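Long-range contacts in SAM-dependent methyltransferase (Anabaena variabilis ATCC 29413, PDB 3GGD), which binds S-adenosyl-L-homocysteine and probably transfers methyl groups from S-adenosyl-L-methionine to an acceptor: residues K9-N14 with G193-I198; A18-W23 with V86-L91. All blocks are in the same frame, centred on the assembly; numbering follows the deposited sequence. Where two conformers were deposited one is given.

Contact 1: residues K9-N14 with G193-I198; sequences KKPDIN and GIRPGI
Two loops, the N-terminal one that leads into helix 15-29 and the one joining helices 184-190 and 201-207, meet where the Pro-11 ring crosses the Arg-195 side chain at about a right angle. Pro-11 CG lies over one face of the guanidinium, 3.5 Å from Arg-195 NH2 and displaced toward its rim, while Pro-11 CD rests on Arg-195 CG. The guanidinium is held from its own side of the contact: Arg-195 NH1 donates to Ile-194 O (2.8 Å), which lies near the guanidinium plane, while NH1 stands well above the carbonyl plane, and also to Met-190 O at the end of helix 184-190. In this Rossmann-like methyltransferase fold both loops pack on helix 15-29, through Ile-13 and Ile-194, beside the cofactor pocket. Lys-10 runs past Arg-195 in the opposite direction, its CD 3.9 Å from Arg-195 CB; a bend at chi2 (-83°) brings its amino group to 193-198, where NZ lies 2.7 Å from Pro-196 O. Ile-13 CG2 packs 3.8 Å from Gly-193 O. A CB on Gly-193 would clash with that methyl, and its positive phi (87°) also favours glycine. One water lies within hydrogen-bonding distance of Pro-11 O and Gly-193 O.

Contact 2: residues A18-W23 with V86-L91; sequences AWEQYW and VSKSAL. With SAH (S-adenosyl-L-homocysteine), chain E.
Glu-20 reaches across from helix 15-29 to the start of helix 88-97 and takes three hydrogen bonds on one carboxylate, one of them very short: Ser-89 OG donates to Glu-20 OE2 at 2.5 Å. Glu-20 OE1 accepts twice, from Ser-87 OG (2.6 Å), which meets it nearly along the C-O axis, and on its syn lone pair from Ser-89 N, an almost straight bond (171°). With CG anti to the backbone N (chi1 170°) and a bend at chi2, the carboxylate is delivered to this helix start. Ser-87 is the N-cap, its OG accepting from Ala-90 N at 3.0 Å while donating to Glu-20. Beside this polar group, Ala-90 CB sits over the five-membered ring of Trp-23 in a CH-pi contact, 3.4 Å from the centroid, and Tyr-22 covers the opposite face. The indole edge is thereby aimed at the ribose: Trp-23 NE1 donates to SAH O3' (3.0 Å) and weakly to SAH O2'. Trp-19 lays one face against the cofactor, its CE3 3.4 Å from SAH C2' and its five-membered ring against SAH C8, while Val-86 CG1 packs on the adenine at SAH C4. Were Trp-19 an alanine, the ribose and the C8 side of the adenine would probably lose this wall, leaving a gap beside the cofactor. Three donors, together with the N-terminal end of helix 88-97, would be expected to stabilise a negative charge on Glu-20, consistent with an ionised carboxylate.

From the N terminus, the chain passes through 9-14 into helix 15-29, whose residues 18-23 supply the first half of contact 2. That contact closes a loop of some sixty residues at 86-91, just after strand 81-85, joining the N-terminal helix to the Rossmann-like core. The chain then continues through the rest of the parallel strands and helix 184-190 before 193-198 returns to 9-14, so contact 1 spans contact 2 entirely and the two do not cross. They also touch: Ile-194 CG2 lies 3.6 Å from Trp-19 CZ2, and Ile-13 CD1 packs on Ala-18. Helix 15-29 thus lies between the later loop and the cofactor-binding core.

Contact 1: residues K9-N14 with G193-I198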
loop_
_atom_site.group_PDB
_atom_site.type_symbol
_atom_site.label_atom_id
_atom_site.label_comp_id
_atom_site.label_asym_id
_atom_site.label_seq_id
_atom_site.Cartn_x
_atom_site.Cartn_y
_atom_site.Cartn_z
ATOM N N LYS A 9 20.377 3.085 -5.208
ATOM C CA LYS A 9 20.910 2.127 -4.217
ATOM C C LYS A 9 19.931 1.864 -3.048
ATOM O O LYS A 9 19.244 2.783 -2.572
ATOM C CB LYS A 9 22.280 2.594 -3.693
ATOM N N LYS A 10 19.831 0.599 -2.628
ATOM C CA LYS A 10 18.944 0.183 -1.527
ATOM C C LYS A 10 19.539 -1.055 -0.829
ATOM O O LYS A 10 20.297 -1.814 -1.454
ATOM C CB LYS A 10 17.550 -0.186 -2.052
ATOM C CG LYS A 10 16.849 0.833 -2.974
ATOM C CD LYS A 10 16.116 1.970 -2.235
ATOM C CE LYS A 10 15.222 2.773 -3.213
ATOM N NZ LYS A 10 14.307 3.791 -2.593
ATOM N N PRO A 11 19.230 -1.256 0.473
ATOM C CA PRO A 11 19.683 -2.512 1.093
ATOM C C PRO A 11 18.974 -3.715 0.442
ATOM O O PRO A 11 17.786 -3.624 0.096
ATOM C CB PRO A 11 19.275 -2.365 2.574
ATOM C CG PRO A 11 18.945 -0.926 2.770
ATOM C CD PRO A 11 18.494 -0.405 1.428
ATOM N N ASP A 12 19.708 -4.807 0.252
ATOM C CA ASP A 12 19.145 -6.021 -0.336
ATOM C C ASP A 12 18.417 -6.781 0.791
ATOM O O ASP A 12 19.029 -7.113 1.795
ATOM C CB ASP A 12 20.261 -6.875 -0.968
ATOM C CG ASP A 12 19.719 -8.053 -1.795
ATOM O OD1 ASP A 12 18.490 -8.125 -2.048
ATOM O OD2 ASP A 12 20.536 -8.917 -2.195
ATOM N N ILE A 13 17.120 -7.028 0.645
ATOM C CA ILE A 13 16.358 -7.653 1.719
ATOM C C ILE A 13 15.480 -8.786 1.225
ATOM O O ILE A 13 15.196 -8.906 0.042
ATOM C CB ILE A 13 15.399 -6.638 2.429
ATOM C CG1 ILE A 13 14.532 -5.914 1.403
ATOM C CG2 ILE A 13 16.161 -5.626 3.226
ATOM C CD1 ILE A 13 13.341 -5.115 2.038
ATOM N N ASN A 14 15.059 -9.606 2.172
ATOM C CA ASN A 14 13.980 -10.530 1.967
ATOM C C ASN A 14 12.761 -9.732 2.397
ATOM O O ASN A 14 12.588 -9.440 3.587
ATOM C CB ASN A 14 14.146 -11.775 2.825
ATOM C CG ASN A 14 13.046 -12.770 2.584
ATOM O OD1 ASN A 14 11.866 -12.488 2.810
ATOM N ND2 ASN A 14 13.425 -13.951 2.098
ATOM N N GLY A 193 15.597 -2.449 7.066
ATOM C CA GLY A 193 16.129 -2.500 5.692
ATOM C C GLY A 193 15.114 -2.052 4.625
ATOM O O GLY A 193 15.457 -1.940 3.445
ATOM N N ILE A 194 13.879 -1.788 5.033
ATOM C CA ILE A 194 12.826 -1.274 4.133
ATOM C C ILE A 194 13.121 0.190 3.819
ATOM O O ILE A 194 13.629 0.935 4.688
ATOM C CB ILE A 194 11.430 -1.395 4.800
ATOM C CG1 ILE A 194 11.100 -2.889 5.060
ATOM C CG2 ILE A 194 10.314 -0.703 3.965
ATOM C CD1 ILE A 194 10.102 -3.157 6.215
ATOM N N ARG A 195 12.860 0.584 2.567
ATOM C CA ARG A 195 13.099 1.953 2.104
ATOM C C ARG A 195 11.912 2.436 1.299
ATOM O O ARG A 195 11.309 1.673 0.554
ATOM C CB ARG A 195 14.330 2.049 1.211
ATOM C CG ARG A 195 15.636 1.678 1.892
ATOM C CD ARG A 195 16.043 2.744 2.891
ATOM N NE ARG A 195 17.308 2.430 3.581
ATOM C CZ ARG A 195 17.427 1.741 4.714
ATOM N NH1 ARG A 195 16.377 1.250 5.355
ATOM N NH2 ARG A 195 18.613 1.555 5.215
ATOM N N PRO A 196 11.581 3.718 1.439
ATOM C CA PRO A 196 10.545 4.279 0.587
ATOM C C PRO A 196 11.124 4.398 -0.809
ATOM O O PRO A 196 12.343 4.547 -0.963
ATOM C CB PRO A 196 10.305 5.673 1.187
ATOM C CG PRO A 196 11.598 6.039 1.790
ATOM C CD PRO A 196 12.206 4.739 2.295
ATOM N N GLY A 197 10.253 4.365 -1.812
ATOM C CA GLY A 197 10.672 4.538 -3.193
ATOM C C GLY A 197 9.674 5.375 -3.963
ATOM O O GLY A 197 8.890 6.136 -3.372
ATOM N N ILE A 198 9.698 5.204 -5.290
ATOM C CA ILE A 198 8.948 6.035 -6.258
ATOM C C ILE A 198 8.109 5.168 -7.217
ATOM O O ILE A 198 8.653 4.238 -7.795
ATOM C CB ILE A 198 9.965 6.853 -7.119
ATOM C CG1 ILE A 198 10.899 7.705 -6.233
ATOM C CG2 ILE A 198 9.252 7.752 -8.157
ATOM C CD1 ILE A 198 12.236 8.091 -6.917
HETATM O O HOH W 1 15.128 -2.153 0.510
#

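Contact 2: residues A18-W23 with V86-L91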
loop_
_atom_site.group_PDB
_atom_site.type_symbol
_atom_site.label_atom_id
_atom_site.label_comp_id
_atom_site.label_asym_id
_atom_site.label_seq_id
_atom_site.Cartn_x
_atom_site.Cartn_y
_atom_site.Cartn_z
ATOM N N ALA A 18 11.440 -8.918 6.210
ATOM C CA ALA A 18 11.670 -7.558 6.722
ATOM C C ALA A 18 10.368 -6.964 7.269
ATOM O O ALA A 18 10.327 -6.406 8.389
ATOM C CB ALA A 18 12.270 -6.683 5.625
ATOM N N TRP A 19 9.297 -7.112 6.491
ATOM C CA TRP A 19 7.995 -6.594 6.879
ATOM C C TRP A 19 7.396 -7.291 8.095
ATOM O O TRP A 19 6.784 -6.639 8.938
ATOM C CB TRP A 19 7.013 -6.607 5.699
ATOM C CG TRP A 19 7.215 -5.432 4.796
ATOM C CD1 TRP A 19 7.915 -5.404 3.611
ATOM C CD2 TRP A 19 6.802 -4.088 5.051
ATOM N NE1 TRP A 19 7.931 -4.114 3.112
ATOM C CE2 TRP A 19 7.237 -3.298 3.963
ATOM C CE3 TRP A 19 6.097 -3.479 6.089
ATOM C CZ2 TRP A 19 6.965 -1.940 3.867
ATOM C CZ3 TRP A 19 5.828 -2.128 6.003
ATOM C CH2 TRP A 19 6.270 -1.365 4.906
ATOM N N GLU A 20 7.549 -8.613 8.176
ATOM C CA GLU A 20 7.105 -9.313 9.367
ATOM C C GLU A 20 7.935 -8.875 10.582
ATOM O O GLU A 20 7.382 -8.713 11.681
ATOM C CB GLU A 20 7.122 -10.827 9.172
ATOM C CG GLU A 20 6.889 -11.664 10.468
ATOM C CD GLU A 20 5.571 -11.332 11.190
ATOM O OE1 GLU A 20 4.602 -10.863 10.538
ATOM O OE2 GLU A 20 5.494 -11.605 12.406
ATOM N N GLN A 21 9.232 -8.634 10.401
ATOM C CA GLN A 21 10.045 -8.154 11.535
ATOM C C GLN A 21 9.529 -6.780 12.016
ATOM O O GLN A 21 9.326 -6.551 13.228
ATOM C CB GLN A 21 11.521 -8.104 11.175
ATOM C CG GLN A 21 12.407 -7.946 12.435
ATOM C CD GLN A 21 13.895 -7.652 12.127
ATOM O OE1 GLN A 21 14.227 -6.747 11.313
ATOM N NE2 GLN A 21 14.779 -8.401 12.773
ATOM N N TYR A 22 9.217 -5.904 11.055
ATOM C CA TYR A 22 8.678 -4.599 11.397
ATOM C C TYR A 22 7.342 -4.692 12.142
ATOM O O TYR A 22 7.154 -4.061 13.184
ATOM C CB TYR A 22 8.456 -3.758 10.145
ATOM C CG TYR A 22 7.652 -2.510 10.424
ATOM C CD1 TYR A 22 8.252 -1.376 11.026
ATOM C CD2 TYR A 22 6.298 -2.458 10.128
ATOM C CE1 TYR A 22 7.537 -0.234 11.294
ATOM C CE2 TYR A 22 5.557 -1.295 10.401
ATOM C CZ TYR A 22 6.175 -0.195 10.977
ATOM O OH TYR A 22 5.445 0.931 11.239
ATOM N N TRP A 23 6.425 -5.480 11.589
ATOM C CA TRP A 23 5.087 -5.590 12.159
ATOM C C TRP A 23 5.113 -6.310 13.473
ATOM O O TRP A 23 4.396 -5.938 14.395
ATOM C CB TRP A 23 4.123 -6.251 11.187
ATOM C CG TRP A 23 3.559 -5.324 10.153
ATOM C CD1 TRP A 23 3.700 -5.423 8.789
ATOM C CD2 TRP A 23 2.726 -4.172 10.381
ATOM N NE1 TRP A 23 3.004 -4.428 8.173
ATOM C CE2 TRP A 23 2.407 -3.636 9.124
ATOM C CE3 TRP A 23 2.215 -3.553 11.532
ATOM C CZ2 TRP A 23 1.578 -2.530 8.973
ATOM C CZ3 TRP A 23 1.410 -2.418 11.389
ATOM C CH2 TRP A 23 1.092 -1.924 10.125
ATOM N N VAL A 86 1.355 -9.798 3.543
ATOM C CA VAL A 86 2.432 -10.772 3.717
ATOM C C VAL A 86 2.752 -11.073 5.175
ATOM O O VAL A 86 3.278 -12.149 5.468
ATOM C CB VAL A 86 3.756 -10.288 3.015
ATOM C CG1 VAL A 86 4.459 -9.166 3.795
ATOM C CG2 VAL A 86 4.716 -11.464 2.740
ATOM N N SER A 87 2.397 -10.153 6.091
ATOM C CA SER A 87 2.803 -10.254 7.476
ATOM C C SER A 87 1.728 -10.796 8.386
ATOM O O SER A 87 0.654 -10.180 8.527
ATOM C CB SER A 87 3.214 -8.858 8.018
ATOM O OG SER A 87 3.415 -8.880 9.442
ATOM N N LYS A 88 2.058 -11.883 9.095
ATOM C CA LYS A 88 1.128 -12.445 10.059
ATOM C C LYS A 88 0.909 -11.515 11.248
ATOM O O LYS A 88 -0.184 -11.481 11.819
ATOM C CB LYS A 88 1.567 -13.839 10.508
ATOM C CG LYS A 88 2.858 -13.862 11.259
ATOM C CD LYS A 88 3.223 -15.250 11.761
ATOM C CE LYS A 88 4.627 -15.187 12.397
ATOM N NZ LYS A 88 5.056 -16.519 12.834
ATOM N N SER A 89 1.943 -10.775 11.649
ATOM C CA SER A 89 1.799 -9.835 12.774
ATOM C C SER A 89 0.906 -8.658 12.383
ATOM O O SER A 89 0.061 -8.218 13.191
ATOM C CB SER A 89 3.176 -9.373 13.310
ATOM O OG SER A 89 3.888 -10.454 13.922
ATOM N N ALA A 90 1.046 -8.171 11.146
ATOM C CA ALA A 90 0.109 -7.141 10.642
ATOM C C ALA A 90 -1.349 -7.622 10.749
ATOM O O ALA A 90 -2.208 -6.923 11.294
ATOM C CB ALA A 90 0.431 -6.731 9.201
ATOM N N LEU A 91 -1.608 -8.841 10.284
ATOM C CA LEU A 91 -2.945 -9.392 10.310
ATOM C C LEU A 91 -3.396 -9.701 11.711
ATOM O O LEU A 91 -4.574 -9.661 11.973
ATOM C CB LEU A 91 -3.042 -10.616 9.404
ATOM C CG LEU A 91 -2.736 -10.329 7.911
ATOM C CD1 LEU A 91 -2.939 -11.640 7.072
ATOM C CD2 LEU A 91 -3.567 -9.166 7.363
HETATM N N SAH E . -2.132 -0.312 2.912
HETATM C CA SAH E . -1.782 -0.190 4.352
HETATM C CB SAH E . -0.307 -0.523 4.661
HETATM C CG SAH E . 0.808 0.244 3.928
HETATM S SD SAH E . 2.462 -0.208 4.485
HETATM C C SAH E . -2.109 1.193 4.894
HETATM O O SAH E . -2.263 1.365 6.130
HETATM O OXT SAH E . -2.198 2.157 4.134
HETATM C "C5'" SAH E . 2.905 -1.415 3.268
HETATM C "C4'" SAH E . 2.262 -2.807 3.539
HETATM O "O4'" SAH E . 2.642 -3.731 2.491
HETATM C "C3'" SAH E . 2.671 -3.514 4.844
HETATM O "O3'" SAH E . 1.555 -3.915 5.619
HETATM C "C2'" SAH E . 3.431 -4.752 4.385
HETATM O "O2'" SAH E . 3.445 -5.864 5.304
HETATM C "C1'" SAH E . 2.791 -5.034 3.038
HETATM N N9 SAH E . 3.605 -5.881 2.159
HETATM C C8 SAH E . 4.947 -5.752 1.977
HETATM N N7 SAH E . 5.379 -6.661 1.088
HETATM C C5 SAH E . 4.286 -7.390 0.708
HETATM C C6 SAH E . 4.078 -8.541 -0.163
HETATM N N6 SAH E . 5.181 -9.036 -0.771
HETATM N N1 SAH E . 2.853 -9.068 -0.303
HETATM C C2 SAH E . 1.788 -8.531 0.376
HETATM N N3 SAH E . 1.937 -7.492 1.197
HETATM C C4 SAH E . 3.132 -6.910 1.420
#